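Fibrinogen binding protein (Staphylococcus aureus subsp. aureus Mu50, PDB 3DOA) probably binds fibrinogen and is a member of the NFACT family, with that family's N-terminal and middle domains. Local coordinates at residues A[95-103]-A[115-123]; A[122-130]-A[138-146]. All blocks are in the same frame, centred on the assembly; numbering follows the deposited sequence.

Contact 1: A[95-103]-A[115-123]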
# COMPACT_ATOMS: atom_id res chain seq x y z
N ASN A 95 9.05 2.50 -3.33
CA ASN A 95 8.15 3.25 -2.39
C ASN A 95 6.73 3.50 -2.94
O ASN A 95 6.02 4.28 -2.38
CB ASN A 95 8.83 4.54 -1.85
CG ASN A 95 8.05 5.20 -0.71
OD1 ASN A 95 7.67 4.56 0.29
ND2 ASN A 95 7.78 6.49 -0.89
N ASP A 96 6.31 2.75 -3.97
CA ASP A 96 5.04 2.97 -4.63
C ASP A 96 3.95 2.36 -3.82
O ASP A 96 4.22 1.74 -2.82
CB ASP A 96 5.00 2.46 -6.08
CG ASP A 96 3.83 3.08 -6.87
OD1 ASP A 96 3.22 4.05 -6.33
OD2 ASP A 96 3.45 2.64 -7.99
N ARG A 97 2.71 2.64 -4.21
CA ARG A 97 1.51 2.11 -3.56
C ARG A 97 1.04 0.74 -4.23
O ARG A 97 -0.11 0.59 -4.74
CB ARG A 97 0.35 3.12 -3.61
CG ARG A 97 0.49 4.49 -2.93
CD ARG A 97 -0.17 5.59 -3.85
NE ARG A 97 -0.59 6.74 -3.04
CZ ARG A 97 0.07 7.93 -2.86
NH1 ARG A 97 1.22 8.22 -3.49
NH2 ARG A 97 -0.46 8.86 -2.04
N ARG A 98 1.96 -0.22 -4.14
CA ARG A 98 1.95 -1.49 -4.77
C ARG A 98 2.57 -2.59 -3.88
O ARG A 98 3.72 -2.49 -3.39
CB ARG A 98 2.76 -1.39 -6.04
CG ARG A 98 1.99 -0.79 -7.13
CD ARG A 98 2.87 -0.20 -8.23
NE ARG A 98 3.40 -1.20 -9.16
CZ ARG A 98 4.64 -1.17 -9.67
NH1 ARG A 98 5.48 -0.21 -9.34
NH2 ARG A 98 5.04 -2.11 -10.53
N ILE A 99 1.77 -3.63 -3.68
CA ILE A 99 2.19 -4.79 -2.97
C ILE A 99 2.00 -6.02 -3.91
O ILE A 99 1.01 -6.15 -4.65
CB ILE A 99 1.39 -5.01 -1.67
CG1 ILE A 99 1.22 -3.68 -0.91
CG2 ILE A 99 2.09 -6.06 -0.79
CD1 ILE A 99 -0.09 -2.90 -1.19
N GLU A 100 3.02 -6.90 -3.84
CA GLU A 100 3.13 -8.11 -4.56
C GLU A 100 3.34 -9.24 -3.55
O GLU A 100 4.32 -9.25 -2.76
CB GLU A 100 4.31 -8.00 -5.50
CG GLU A 100 4.01 -7.09 -6.63
CD GLU A 100 4.87 -7.32 -7.88
OE1 GLU A 100 5.66 -8.30 -7.99
OE2 GLU A 100 4.73 -6.48 -8.79
N ILE A 101 2.38 -10.17 -3.56
CA ILE A 101 2.48 -11.38 -2.79
C ILE A 101 2.78 -12.50 -3.75
O ILE A 101 2.06 -12.69 -4.73
CB ILE A 101 1.19 -11.76 -2.09
CG1 ILE A 101 0.61 -10.55 -1.36
CG2 ILE A 101 1.46 -12.94 -1.16
CD1 ILE A 101 -0.87 -10.65 -1.14
N ASP A 102 3.85 -13.24 -3.41
CA ASP A 102 4.41 -14.35 -4.17
C ASP A 102 3.96 -15.67 -3.57
O ASP A 102 4.30 -16.02 -2.43
CB ASP A 102 5.93 -14.26 -4.12
CG ASP A 102 6.52 -13.25 -5.12
OD1 ASP A 102 5.78 -12.58 -5.92
OD2 ASP A 102 7.77 -13.15 -5.11
N ILE A 103 3.18 -16.41 -4.33
CA ILE A 103 2.70 -17.73 -3.89
C ILE A 103 3.27 -18.85 -4.79
O ILE A 103 3.41 -18.69 -5.99
CB ILE A 103 1.17 -17.77 -3.78
CG1 ILE A 103 0.67 -16.70 -2.77
CG2 ILE A 103 0.72 -19.17 -3.35
CD1 ILE A 103 -0.71 -16.10 -3.04
N ARG A 115 2.93 -18.19 -8.74
CA ARG A 115 2.00 -17.05 -8.93
C ARG A 115 2.37 -15.80 -8.10
O ARG A 115 2.96 -15.93 -7.01
CB ARG A 115 0.63 -17.50 -8.49
CG ARG A 115 0.18 -18.71 -9.21
CD ARG A 115 0.04 -18.44 -10.68
NE ARG A 115 -0.50 -19.56 -11.47
CZ ARG A 115 0.17 -20.15 -12.45
NH1 ARG A 115 1.44 -19.79 -12.75
NH2 ARG A 115 -0.42 -21.12 -13.11
N THR A 116 2.05 -14.61 -8.63
CA THR A 116 2.13 -13.35 -7.89
C THR A 116 0.80 -12.60 -7.93
O THR A 116 0.24 -12.37 -9.02
CB THR A 116 3.15 -12.44 -8.49
OG1 THR A 116 4.42 -13.05 -8.30
CG2 THR A 116 3.13 -11.10 -7.82
N VAL A 117 0.28 -12.26 -6.74
CA VAL A 117 -0.85 -11.33 -6.61
C VAL A 117 -0.31 -9.89 -6.47
O VAL A 117 0.52 -9.62 -5.59
CB VAL A 117 -1.68 -11.70 -5.41
CG1 VAL A 117 -2.79 -10.64 -5.17
CG2 VAL A 117 -2.25 -13.11 -5.60
N ILE A 118 -0.74 -8.99 -7.36
CA ILE A 118 -0.35 -7.57 -7.36
C ILE A 118 -1.56 -6.65 -6.97
O ILE A 118 -2.57 -6.61 -7.68
CB ILE A 118 0.15 -7.15 -8.71
CG1 ILE A 118 1.04 -8.24 -9.33
CG2 ILE A 118 0.90 -5.86 -8.58
CD1 ILE A 118 1.95 -7.75 -10.51
N LEU A 119 -1.47 -5.98 -5.81
CA LEU A 119 -2.44 -4.96 -5.42
C LEU A 119 -1.80 -3.59 -5.71
O LEU A 119 -0.69 -3.29 -5.24
CB LEU A 119 -2.82 -5.07 -3.94
CG LEU A 119 -3.88 -4.08 -3.43
CD1 LEU A 119 -5.22 -4.16 -4.17
CD2 LEU A 119 -4.10 -4.24 -1.95
N GLU A 120 -2.51 -2.82 -6.52
CA GLU A 120 -2.16 -1.48 -6.87
C GLU A 120 -3.21 -0.60 -6.28
O GLU A 120 -4.34 -0.66 -6.68
CB GLU A 120 -2.22 -1.29 -8.37
CG GLU A 120 -1.30 -2.13 -9.15
CD GLU A 120 -1.45 -1.88 -10.58
OE1 GLU A 120 -2.46 -1.31 -10.95
OE2 GLU A 120 -0.57 -2.25 -11.35
N ILE A 121 -2.82 0.22 -5.31
CA ILE A 121 -3.76 1.12 -4.66
C ILE A 121 -3.68 2.53 -5.25
O ILE A 121 -2.80 3.31 -4.91
CB ILE A 121 -3.50 1.21 -3.14
CG1 ILE A 121 -2.90 -0.10 -2.63
CG2 ILE A 121 -4.78 1.54 -2.40
CD1 ILE A 121 -3.28 -0.43 -1.20
N MET A 122 -4.61 2.83 -6.15
CA MET A 122 -4.65 4.14 -6.80
C MET A 122 -6.08 4.64 -6.96
O MET A 122 -6.61 4.71 -8.07
CB MET A 122 -3.96 4.08 -8.17
CG MET A 122 -2.80 3.11 -8.23
SD MET A 122 -1.20 3.93 -8.08
CE MET A 122 -0.10 2.51 -8.02
N GLY A 123 -6.71 4.91 -5.84
CA GLY A 123 -8.05 5.43 -5.84
C GLY A 123 -8.91 4.68 -6.79
O GLY A 123 -9.19 3.53 -6.58
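D102 and T116 face each other as a non-hydrogen-bonded antiparallel pair, their side chains side by side and pointing the same way. T116 OG1 donates to D102 OD1 at 2.8 Å, reaching that oxygen from well above the carboxylate plane. The hydroxyl is set for this by a chi1 of -66°, which places OG1 beside the backbone N and opposite the carbonyl carbon. The other carboxylate oxygen, OD2, forms a salt bridge with K91 on strand 86-92, so the aspartate is gripped from both neighbouring strands.

Next along the same face, E100 runs alongside I118. Its extended chain lays CG against I118 CG2 at 3.9 Å, and its carboxylate passes the end of the isoleucine on the way to a salt bridge with R135. R98 and E120 also run side by side, but only their CG atoms approach, at 4.1 Å; the guanidinium and carboxylate planes are turned 75° apart, and E120 has its hydrogen-bond partner in Y160. Beyond them M122 crosses D96 at about a right angle, bringing CE to 3.6 Å from D96 OD2.

The other face is mostly apolar, with R115 at its end hydrogen-bonded to H81. I99 CD1 meets I121 CD1 at 4.0 Å, and I103 CD1 lies 4.2 Å from V117 CG2, close to L82 of helix 73-82. Paired backbone bonds at I99-L119, I101-V117 and I103-R115, with strand axes 162° apart, establish a regular antiparallel beta hairpin, largely polar on one side and largely aliphatic on the other, at the middle of a five-stranded meander.

Contact 2: A[122-130]-A[138-146]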
# COMPACT_ATOMS: atom_id res chain seq x y z
N MET A 122 -4.61 2.83 -6.15
CA MET A 122 -4.65 4.14 -6.80
C MET A 122 -6.08 4.64 -6.96
O MET A 122 -6.61 4.71 -8.07
CB MET A 122 -3.96 4.08 -8.17
CG MET A 122 -2.80 3.11 -8.23
SD MET A 122 -1.20 3.93 -8.08
CE MET A 122 -0.10 2.51 -8.02
N GLY A 123 -6.71 4.91 -5.84
CA GLY A 123 -8.05 5.43 -5.84
C GLY A 123 -8.91 4.68 -6.79
O GLY A 123 -9.19 3.53 -6.58
N LYS A 124 -9.36 5.33 -7.84
CA LYS A 124 -10.27 4.70 -8.75
C LYS A 124 -9.51 3.91 -9.77
O LYS A 124 -10.10 3.21 -10.57
CB LYS A 124 -11.09 5.75 -9.44
CG LYS A 124 -10.30 6.92 -9.90
CD LYS A 124 -10.99 7.65 -11.02
CE LYS A 124 -9.98 8.18 -12.01
NZ LYS A 124 -10.06 9.65 -12.23
N HIS A 125 -8.20 4.03 -9.75
CA HIS A 125 -7.33 3.19 -10.61
C HIS A 125 -6.72 2.00 -9.86
O HIS A 125 -5.67 1.41 -10.23
CB HIS A 125 -6.21 4.05 -11.17
CG HIS A 125 -6.70 5.19 -11.99
ND1 HIS A 125 -6.62 6.50 -11.57
CD2 HIS A 125 -7.34 5.21 -13.19
CE1 HIS A 125 -7.16 7.28 -12.49
NE2 HIS A 125 -7.61 6.52 -13.48
N SER A 126 -7.38 1.66 -8.77
CA SER A 126 -7.03 0.50 -8.04
C SER A 126 -7.38 -0.78 -8.83
O SER A 126 -8.43 -0.85 -9.52
CB SER A 126 -7.73 0.54 -6.71
OG SER A 126 -7.18 1.58 -5.96
N ASN A 127 -6.46 -1.76 -8.74
CA ASN A 127 -6.63 -3.09 -9.35
C ASN A 127 -5.95 -4.17 -8.50
O ASN A 127 -5.00 -3.90 -7.71
CB ASN A 127 -6.08 -3.13 -10.78
CG ASN A 127 -6.97 -3.91 -11.74
OD1 ASN A 127 -7.86 -4.67 -11.33
ND2 ASN A 127 -6.72 -3.73 -13.05
N LEU A 128 -6.53 -5.35 -8.61
CA LEU A 128 -5.98 -6.57 -8.08
C LEU A 128 -5.75 -7.53 -9.32
O LEU A 128 -6.65 -7.73 -10.19
CB LEU A 128 -6.97 -7.10 -7.07
CG LEU A 128 -6.56 -8.33 -6.31
CD1 LEU A 128 -5.17 -8.20 -5.75
CD2 LEU A 128 -7.56 -8.56 -5.27
N ILE A 129 -4.53 -8.06 -9.40
CA ILE A 129 -4.03 -8.76 -10.60
C ILE A 129 -3.10 -9.96 -10.27
O ILE A 129 -2.19 -9.91 -9.41
CB ILE A 129 -3.23 -7.84 -11.55
CG1 ILE A 129 -3.99 -6.57 -11.90
CG2 ILE A 129 -2.89 -8.55 -12.84
CD1 ILE A 129 -3.02 -5.52 -12.48
N LEU A 130 -3.36 -11.04 -11.00
CA LEU A 130 -2.68 -12.30 -10.80
C LEU A 130 -1.85 -12.54 -12.04
O LEU A 130 -2.33 -12.42 -13.16
CB LEU A 130 -3.74 -13.37 -10.61
CG LEU A 130 -3.29 -14.73 -10.11
CD1 LEU A 130 -2.51 -14.65 -8.78
CD2 LEU A 130 -4.56 -15.61 -10.08
N ILE A 138 -2.67 -13.58 -15.49
CA ILE A 138 -3.68 -14.63 -15.53
C ILE A 138 -5.06 -14.01 -15.49
O ILE A 138 -5.91 -14.33 -16.31
CB ILE A 138 -3.49 -15.65 -14.36
CG1 ILE A 138 -2.19 -16.43 -14.62
CG2 ILE A 138 -4.75 -16.53 -14.17
CD1 ILE A 138 -1.54 -16.86 -13.45
N GLU A 139 -5.30 -13.09 -14.55
CA GLU A 139 -6.64 -12.40 -14.44
C GLU A 139 -6.48 -11.08 -13.72
O GLU A 139 -5.49 -10.86 -13.00
CB GLU A 139 -7.71 -13.30 -13.77
CG GLU A 139 -9.20 -12.94 -13.89
CD GLU A 139 -9.66 -12.38 -15.24
OE1 GLU A 139 -9.11 -11.36 -15.71
OE2 GLU A 139 -10.64 -12.92 -15.81
N GLY A 140 -7.46 -10.21 -13.98
CA GLY A 140 -7.58 -8.87 -13.41
C GLY A 140 -8.94 -8.59 -12.78
O GLY A 140 -10.00 -8.74 -13.43
N PHE A 141 -8.94 -8.16 -11.52
CA PHE A 141 -10.19 -7.79 -10.93
C PHE A 141 -10.83 -6.72 -11.80
O PHE A 141 -12.00 -6.63 -11.85
CB PHE A 141 -10.01 -7.30 -9.52
CG PHE A 141 -11.20 -7.60 -8.58
CD1 PHE A 141 -12.41 -7.99 -9.04
CD2 PHE A 141 -11.05 -7.44 -7.20
CE1 PHE A 141 -13.41 -8.26 -8.15
CE2 PHE A 141 -12.05 -7.71 -6.33
CZ PHE A 141 -13.21 -8.10 -6.77
N LYS A 142 -10.04 -5.91 -12.49
CA LYS A 142 -10.55 -4.99 -13.50
C LYS A 142 -9.71 -5.07 -14.77
O LYS A 142 -8.48 -5.10 -14.71
CB LYS A 142 -10.48 -3.55 -12.98
CG LYS A 142 -11.81 -2.81 -12.68
CD LYS A 142 -11.64 -1.69 -11.58
CE LYS A 142 -10.76 -0.46 -12.02
NZ LYS A 142 -10.48 0.52 -10.92
N HIS A 143 -10.37 -5.02 -15.92
CA HIS A 143 -9.71 -5.03 -17.23
C HIS A 143 -9.48 -3.64 -17.86
O HIS A 143 -10.40 -2.85 -17.93
CB HIS A 143 -10.53 -5.87 -18.23
CG HIS A 143 -10.47 -7.35 -17.97
ND1 HIS A 143 -10.96 -8.27 -18.86
CD2 HIS A 143 -9.95 -8.05 -16.93
CE1 HIS A 143 -10.79 -9.48 -18.35
NE2 HIS A 143 -10.18 -9.38 -17.19
N LEU A 144 -8.27 -3.40 -18.36
CA LEU A 144 -7.96 -2.27 -19.22
C LEU A 144 -7.79 -2.75 -20.64
O LEU A 144 -6.80 -3.39 -20.97
CB LEU A 144 -6.66 -1.61 -18.81
CG LEU A 144 -6.64 -0.81 -17.52
CD1 LEU A 144 -7.52 -1.46 -16.48
CD2 LEU A 144 -5.18 -0.67 -17.08
N THR A 145 -8.75 -2.38 -21.48
CA THR A 145 -8.76 -2.80 -22.86
C THR A 145 -8.18 -1.80 -23.87
O THR A 145 -7.76 -2.20 -24.99
CB THR A 145 -10.23 -3.03 -23.29
OG1 THR A 145 -10.92 -1.79 -23.13
CG2 THR A 145 -10.95 -4.12 -22.45
N PRO A 146 -8.16 -0.50 -23.51
CA PRO A 146 -8.48 0.55 -24.57
C PRO A 146 -7.92 0.32 -25.99
O PRO A 146 -7.08 1.10 -26.43
CB PRO A 146 -7.95 1.90 -23.97
CG PRO A 146 -7.78 1.60 -22.39
CD PRO A 146 -7.84 0.08 -22.17
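The ammonium group of K142 binds two backbone carbonyls of the opposing segment, with NZ donating to K124 O at 2.7 Å and to S126 O at 2.8 Å. The two approaches differ: S126 O is met in its carbonyl plane, whereas the donor stands 42° out of the plane of K124 O. A bend at chi3 (68°) in the lysine chain turns CE and NZ toward the loop that precedes strand 127-130.

The same lysine is held through its backbone by N127, whose side-chain amide makes a two-bond clasp. N127 OD1 accepts from K142 N on a lone pair at 2.8 Å, and ND2 donates to K142 O, which lies almost in the amide plane, at 2.8 Å. The pairing of the chains is thus prolonged past F141 by a side chain.

F141 N donates to L128 O at 2.7 Å, and the two side chains cross obliquely beside it, L128 CB sitting at the edge of the F141 ring, whose stacking partner is F74 of helix 73-82. At the far end, I138 and E139 both oppose L130 in a classic beta bulge; I138 N reaches L130 O at 2.6 Å, while the bond from E139 N to the same oxygen is weak. Within 138-146, E139 OE1 accepts from G140 N by its anti lone pair and from H143 NE2 on the syn side.

The two partners of NZ within the contact are carbonyl oxygens, whose dipoles probably stabilise the ammonium charge, consistent with the lysine tying loop 124-126 to the segment that follows strand 137-140.

Overall arrangement
Contacts 1 and 2 follow one another along the chain and share M122 and G123, in the loop that leads from strand 112-120 into strand 127-132. Their centres are about 11 Å apart, and the two hairpins are joined edge to edge in one sheet: I118 N lies 2.7 Å from I129 O and E120 N 3.0 Å from N127 O, both probable hydrogen bonds. On the apolar side V117 CG1 packs against L128 CD1 at 3.5 Å. Contact 1 is the more central, about 7 Å from the centre of the chain to its own centre, against 15 Å for contact 2, which includes outermost strand 137-140 and is only partly buried.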